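Local coordinates for variant surface glycoprotein MITAT 1.1 (PDB 5LY9) that forms the dense surface coat of the African trypanosome and, by being exchanged for antigenically distinct relatives, lets the parasite evade the host immune response, at residues 111-115 with 190-194; 324-329 with 348-353. One frame throughout, in Å; residues are numbered along the deposited sequence.

Interaction 1 (111-115 with 190-194); sequences LLESL and CKLLS
Leu-111 and Leu-192 both hold CG anti to the backbone N (chi1 171° and -171°), and from there each points its CD2 methyl at the other segment, where the two meet at 3.7 Å. This is apolar packing in the membrane-distal head of the elongated, helical N-terminal domain of an A-type variant surface glycoprotein. The long helix 62-114 ends here, and a single 3-10 turn at 191-193, closed by the bond from Leu-193 N to Cys-190 O (3.1 Å), is laid against its end. Leu-192 is the residue that Leu-111, Leu-112 and Leu-115 all touch. Its side chain crosses theirs at about right angles, and its CD2 also reaches CD1 of Leu-115 at 3.8 Å and CD2 of Leu-112 at 4.1 Å. Leu-115 is the first residue to leave helical angles, yet its side chain still adds to the apolar surface of the helix end. The backbone N of Leu-192 is hydrogen-bonded to the hydroxyl of Tyr-201 of the second subunit, and Leu-111 packs on Leu-111 of that subunit, which places the cluster at the dimer interface. Cys-190 is tied by a disulfide to Cys-123, in the loop that follows the helix. On the helix side, Leu-112 packs against the Cys-190 half of the disulfide, its CD2 4.2 Å from Cys-190 SG.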
loop_
_atom_site.group_PDB
_atom_site.type_symbol
_atom_site.label_atom_id
_atom_site.label_comp_id
_atom_site.label_asym_id
_atom_site.label_seq_id
_atom_site.Cartn_x
_atom_site.Cartn_y
_atom_site.Cartn_z
ATOM N N LEU A 111 2.831 13.521 24.970
ATOM C CA LEU A 111 2.196 14.487 25.851
ATOM C C LEU A 111 2.589 14.149 27.314
ATOM O O LEU A 111 2.984 15.031 28.056
ATOM C CB LEU A 111 0.660 14.439 25.693
ATOM C CG LEU A 111 -0.086 15.266 26.723
ATOM C CD1 LEU A 111 0.277 16.755 26.593
ATOM C CD2 LEU A 111 -1.550 15.070 26.569
ATOM N N LEU A 112 2.531 12.877 27.701
ATOM C CA LEU A 112 2.898 12.489 29.044
ATOM C C LEU A 112 4.344 12.853 29.312
ATOM O O LEU A 112 4.659 13.377 30.419
ATOM C CB LEU A 112 2.684 11.023 29.332
ATOM C CG LEU A 112 1.257 10.529 29.370
ATOM C CD1 LEU A 112 1.203 9.015 29.621
ATOM C CD2 LEU A 112 0.466 11.319 30.333
ATOM N N GLU A 113 5.242 12.592 28.363
ATOM C CA GLU A 113 6.631 13.011 28.533
ATOM C C GLU A 113 6.783 14.495 28.777
ATOM O O GLU A 113 7.666 14.963 29.547
ATOM C CB GLU A 113 7.474 12.558 27.341
ATOM C CG GLU A 113 8.945 12.590 27.617
ATOM C CD GLU A 113 9.779 12.047 26.442
ATOM O OE1 GLU A 113 9.191 11.360 25.533
ATOM O OE2 GLU A 113 11.025 12.318 26.441
ATOM N N SER A 114 5.947 15.254 28.113
ATOM C CA SER A 114 6.057 16.716 28.114
ATOM C C SER A 114 5.480 17.365 29.343
ATOM O O SER A 114 5.785 18.520 29.607
ATOM C CB SER A 114 5.350 17.302 26.896
ATOM O OG SER A 114 5.940 16.793 25.681
ATOM N N LEU A 115 4.701 16.644 30.116
ATOM C CA LEU A 115 4.089 17.217 31.307
ATOM C C LEU A 115 4.972 16.981 32.524
ATOM O O LEU A 115 4.599 16.351 33.493
ATOM C CB LEU A 115 2.668 16.681 31.510
ATOM C CG LEU A 115 1.650 16.950 30.431
ATOM C CD1 LEU A 115 0.304 16.246 30.710
ATOM C CD2 LEU A 115 1.493 18.472 30.251
ATOM N N CYS A 190 0.904 13.251 38.286
ATOM C CA CYS A 190 0.494 13.442 36.895
ATOM C C CYS A 190 -1.004 13.632 36.985
ATOM O O CYS A 190 -1.782 12.640 36.952
ATOM C CB CYS A 190 0.859 12.187 36.125
ATOM S SG CYS A 190 0.442 12.338 34.360
ATOM N N LYS A 191 -1.432 14.900 37.114
ATOM C CA LYS A 191 -2.834 15.206 37.298
ATOM C C LYS A 191 -3.656 14.802 36.075
ATOM O O LYS A 191 -4.868 14.552 36.220
ATOM C CB LYS A 191 -3.021 16.699 37.582
ATOM C CG LYS A 191 -2.558 17.066 38.964
ATOM C CD LYS A 191 -2.861 18.482 39.367
ATOM C CE LYS A 191 -2.146 19.510 38.477
ATOM N NZ LYS A 191 -2.645 20.881 38.915
ATOM N N LEU A 192 -3.009 14.761 34.884
ATOM C CA LEU A 192 -3.737 14.428 33.649
ATOM C C LEU A 192 -4.416 13.081 33.833
ATOM O O LEU A 192 -5.445 12.822 33.226
ATOM C CB LEU A 192 -2.838 14.394 32.440
ATOM C CG LEU A 192 -3.611 14.256 31.102
ATOM C CD1 LEU A 192 -4.506 15.467 30.843
ATOM C CD2 LEU A 192 -2.687 13.970 29.966
ATOM N N LEU A 193 -3.825 12.210 34.684
ATOM C CA LEU A 193 -4.357 10.874 34.828
ATOM C C LEU A 193 -5.521 10.787 35.790
ATOM O O LEU A 193 -5.998 9.660 36.094
ATOM C CB LEU A 193 -3.248 9.877 35.183
ATOM C CG LEU A 193 -2.201 9.742 34.078
ATOM C CD1 LEU A 193 -1.148 8.746 34.481
ATOM C CD2 LEU A 193 -2.761 9.332 32.739
ATOM N N SER A 194 -5.994 11.921 36.317
ATOM C CA SER A 194 -7.248 11.883 37.121
ATOM C C SER A 194 -8.141 12.991 36.679
ATOM O O SER A 194 -7.709 14.136 36.573
ATOM C CB SER A 194 -7.019 11.988 38.638
ATOM O OG SER A 194 -8.275 12.261 39.289
#

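Interaction 2 (324-329 with 348-353); sequences IPAGIA and DILSNY
A mixed polar and apolar contact fastens the type II beta turn Pro-325 to Ile-328 and the residue after it to one face of helix 343-367, in the lobe of the VSG N-terminal domain far from its head. Gly-327 holds the third turn position with positive phi. Just beyond, Ala-329 N gives a nearly straight hydrogen bond to Asn-352 OD1 (2.8 Å, N-H...O 160°), in the amide plane on an oxygen lone pair. Asn-352 can present OD1 there because its CG is anti to the backbone N (chi1 -160°). A water grips the same OD1 and also donates to Gly-327 O. A second water links Ala-329 O with Asp-348 OD2, an oxygen that also forms a salt bridge with Arg-74 of the second subunit. Nearby, Ala-329 CB rests on Asp-348 CB at 3.8 Å. The side chain of Ile-328 crosses that of Tyr-353 at about a right angle, its CD1 3.7 Å from Tyr-353 CZ. Ile-324 and Ile-349 complete the apolar side, CG2 to CG2 at 4.2 Å, with Ile-349 CG2 in plane at the edge of the tyrosine ring. The hydroxyl end of that ring abuts two aliphatic carbons, Tyr-353 OH lying 3.4 Å from Ile-328 CG1 and 3.5 Å from Pro-325 CD.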
loop_
_atom_site.group_PDB
_atom_site.type_symbol
_atom_site.label_atom_id
_atom_site.label_comp_id
_atom_site.label_asym_id
_atom_site.label_seq_id
_atom_site.Cartn_x
_atom_site.Cartn_y
_atom_site.Cartn_z
ATOM N N ILE A 324 19.567 -19.272 -26.865
ATOM C CA ILE A 324 19.158 -18.175 -27.698
ATOM C C ILE A 324 20.414 -17.538 -28.270
ATOM O O ILE A 324 21.234 -16.997 -27.538
ATOM C CB ILE A 324 18.387 -17.098 -26.867
ATOM C CG1 ILE A 324 17.262 -17.752 -26.058
ATOM C CG2 ILE A 324 17.887 -16.027 -27.801
ATOM C CD1 ILE A 324 16.349 -18.640 -26.878
ATOM N N PRO A 325 20.560 -17.584 -29.569
ATOM C CA PRO A 325 21.779 -17.104 -30.199
ATOM C C PRO A 325 21.903 -15.619 -30.193
ATOM O O PRO A 325 20.896 -14.899 -30.168
ATOM C CB PRO A 325 21.682 -17.588 -31.635
ATOM C CG PRO A 325 20.348 -18.074 -31.825
ATOM C CD PRO A 325 19.702 -18.334 -30.497
ATOM N N ALA A 326 23.158 -15.163 -30.225
ATOM C CA ALA A 326 23.436 -13.774 -30.452
ATOM C C ALA A 326 22.779 -13.382 -31.767
ATOM O O ALA A 326 22.679 -14.181 -32.692
ATOM C CB ALA A 326 24.931 -13.571 -30.535
ATOM N N GLY A 327 22.228 -12.184 -31.811
ATOM C CA GLY A 327 21.472 -11.700 -32.979
ATOM C C GLY A 327 19.944 -11.663 -32.816
ATOM O O GLY A 327 19.309 -10.871 -33.450
ATOM N N ILE A 328 19.361 -12.514 -31.981
ATOM C CA ILE A 328 17.936 -12.460 -31.681
ATOM C C ILE A 328 17.717 -11.236 -30.774
ATOM O O ILE A 328 18.414 -11.070 -29.799
ATOM C CB ILE A 328 17.474 -13.753 -30.966
ATOM C CG1 ILE A 328 17.554 -14.968 -31.898
ATOM C CG2 ILE A 328 16.079 -13.617 -30.409
ATOM C CD1 ILE A 328 16.556 -14.944 -33.060
ATOM N N ALA A 329 16.754 -10.388 -31.121
ATOM C CA ALA A 329 16.408 -9.229 -30.322
ATOM C C ALA A 329 17.619 -8.321 -29.999
ATOM O O ALA A 329 17.688 -7.695 -28.939
ATOM C CB ALA A 329 15.692 -9.673 -29.054
ATOM N N ASP A 348 11.039 -9.314 -25.605
ATOM C CA ASP A 348 11.704 -9.020 -26.872
ATOM C C ASP A 348 12.050 -10.333 -27.641
ATOM O O ASP A 348 11.847 -10.440 -28.872
ATOM C CB ASP A 348 13.054 -8.317 -26.639
ATOM C CG ASP A 348 12.940 -6.854 -26.277
ATOM O OD1 ASP A 348 11.843 -6.262 -26.203
ATOM O OD2 ASP A 348 14.063 -6.274 -26.025
ATOM N N ILE A 349 12.601 -11.326 -26.926
ATOM C CA ILE A 349 12.964 -12.566 -27.580
ATOM C C ILE A 349 11.705 -13.269 -28.161
ATOM O O ILE A 349 11.725 -13.759 -29.296
ATOM C CB ILE A 349 13.712 -13.508 -26.603
ATOM C CG1 ILE A 349 15.132 -12.939 -26.284
ATOM C CG2 ILE A 349 13.874 -14.879 -27.187
ATOM C CD1 ILE A 349 15.691 -13.443 -24.967
ATOM N N LEU A 350 10.653 -13.335 -27.381
ATOM C CA LEU A 350 9.407 -13.913 -27.872
ATOM C C LEU A 350 8.887 -13.158 -29.082
ATOM O O LEU A 350 8.464 -13.806 -30.066
ATOM C CB LEU A 350 8.348 -14.026 -26.836
ATOM C CG LEU A 350 7.039 -14.676 -27.297
ATOM C CD1 LEU A 350 7.343 -16.101 -27.834
ATOM C CD2 LEU A 350 6.068 -14.730 -26.144
ATOM N N SER A 351 8.928 -11.845 -29.023
ATOM C CA SER A 351 8.467 -11.058 -30.176
ATOM C C SER A 351 9.213 -11.415 -31.466
ATOM O O SER A 351 8.611 -11.568 -32.515
ATOM C CB SER A 351 8.601 -9.592 -29.863
ATOM O OG SER A 351 7.861 -9.228 -28.692
ATOM N N ASN A 352 10.531 -11.517 -31.356
ATOM C CA ASN A 352 11.390 -11.813 -32.490
ATOM C C ASN A 352 11.056 -13.230 -32.999
ATOM O O ASN A 352 10.921 -13.440 -34.208
ATOM C CB ASN A 352 12.845 -11.700 -32.063
ATOM C CG ASN A 352 13.779 -11.518 -33.221
ATOM O OD1 ASN A 352 14.900 -11.051 -33.072
ATOM N ND2 ASN A 352 13.345 -11.954 -34.384
ATOM N N TYR A 353 10.911 -14.192 -32.096
ATOM C CA TYR A 353 10.618 -15.581 -32.587
ATOM C C TYR A 353 9.231 -15.739 -33.124
ATOM O O TYR A 353 9.104 -16.583 -33.979
ATOM C CB TYR A 353 10.885 -16.696 -31.558
ATOM C CG TYR A 353 12.320 -17.082 -31.480
ATOM C CD1 TYR A 353 12.944 -17.767 -32.523
ATOM C CD2 TYR A 353 13.082 -16.767 -30.374
ATOM C CE1 TYR A 353 14.278 -18.104 -32.438
ATOM C CE2 TYR A 353 14.420 -17.052 -30.305
ATOM C CZ TYR A 353 15.012 -17.768 -31.322
ATOM O OH TYR A 353 16.330 -18.117 -31.211
HETATM O O HOH W 1 16.619 -9.975 -34.958
HETATM O O HOH W 2 16.533 -7.452 -26.336
#

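Overall arrangement
Interactions 1 and 2 lie on opposite sides of the chain's centre, with their own centres about 70 Å apart and their nearest atoms about 55 Å apart. They do not touch and follow one another along the chain. Both border the second subunit, so the dimer is engaged near each end of the elongated domain. Interaction 1 joins the end of a long helix to a loop 75 residues further on through apolar side-chain packing, whereas interaction 2 adds a hydrogen bond to an asparagine side chain and two bridging waters to its apolar side. The attached glycan does not reach interaction 2: the side chain of Ile-324 is about 11 Å from a mannose and from an N-acetylglucosamine.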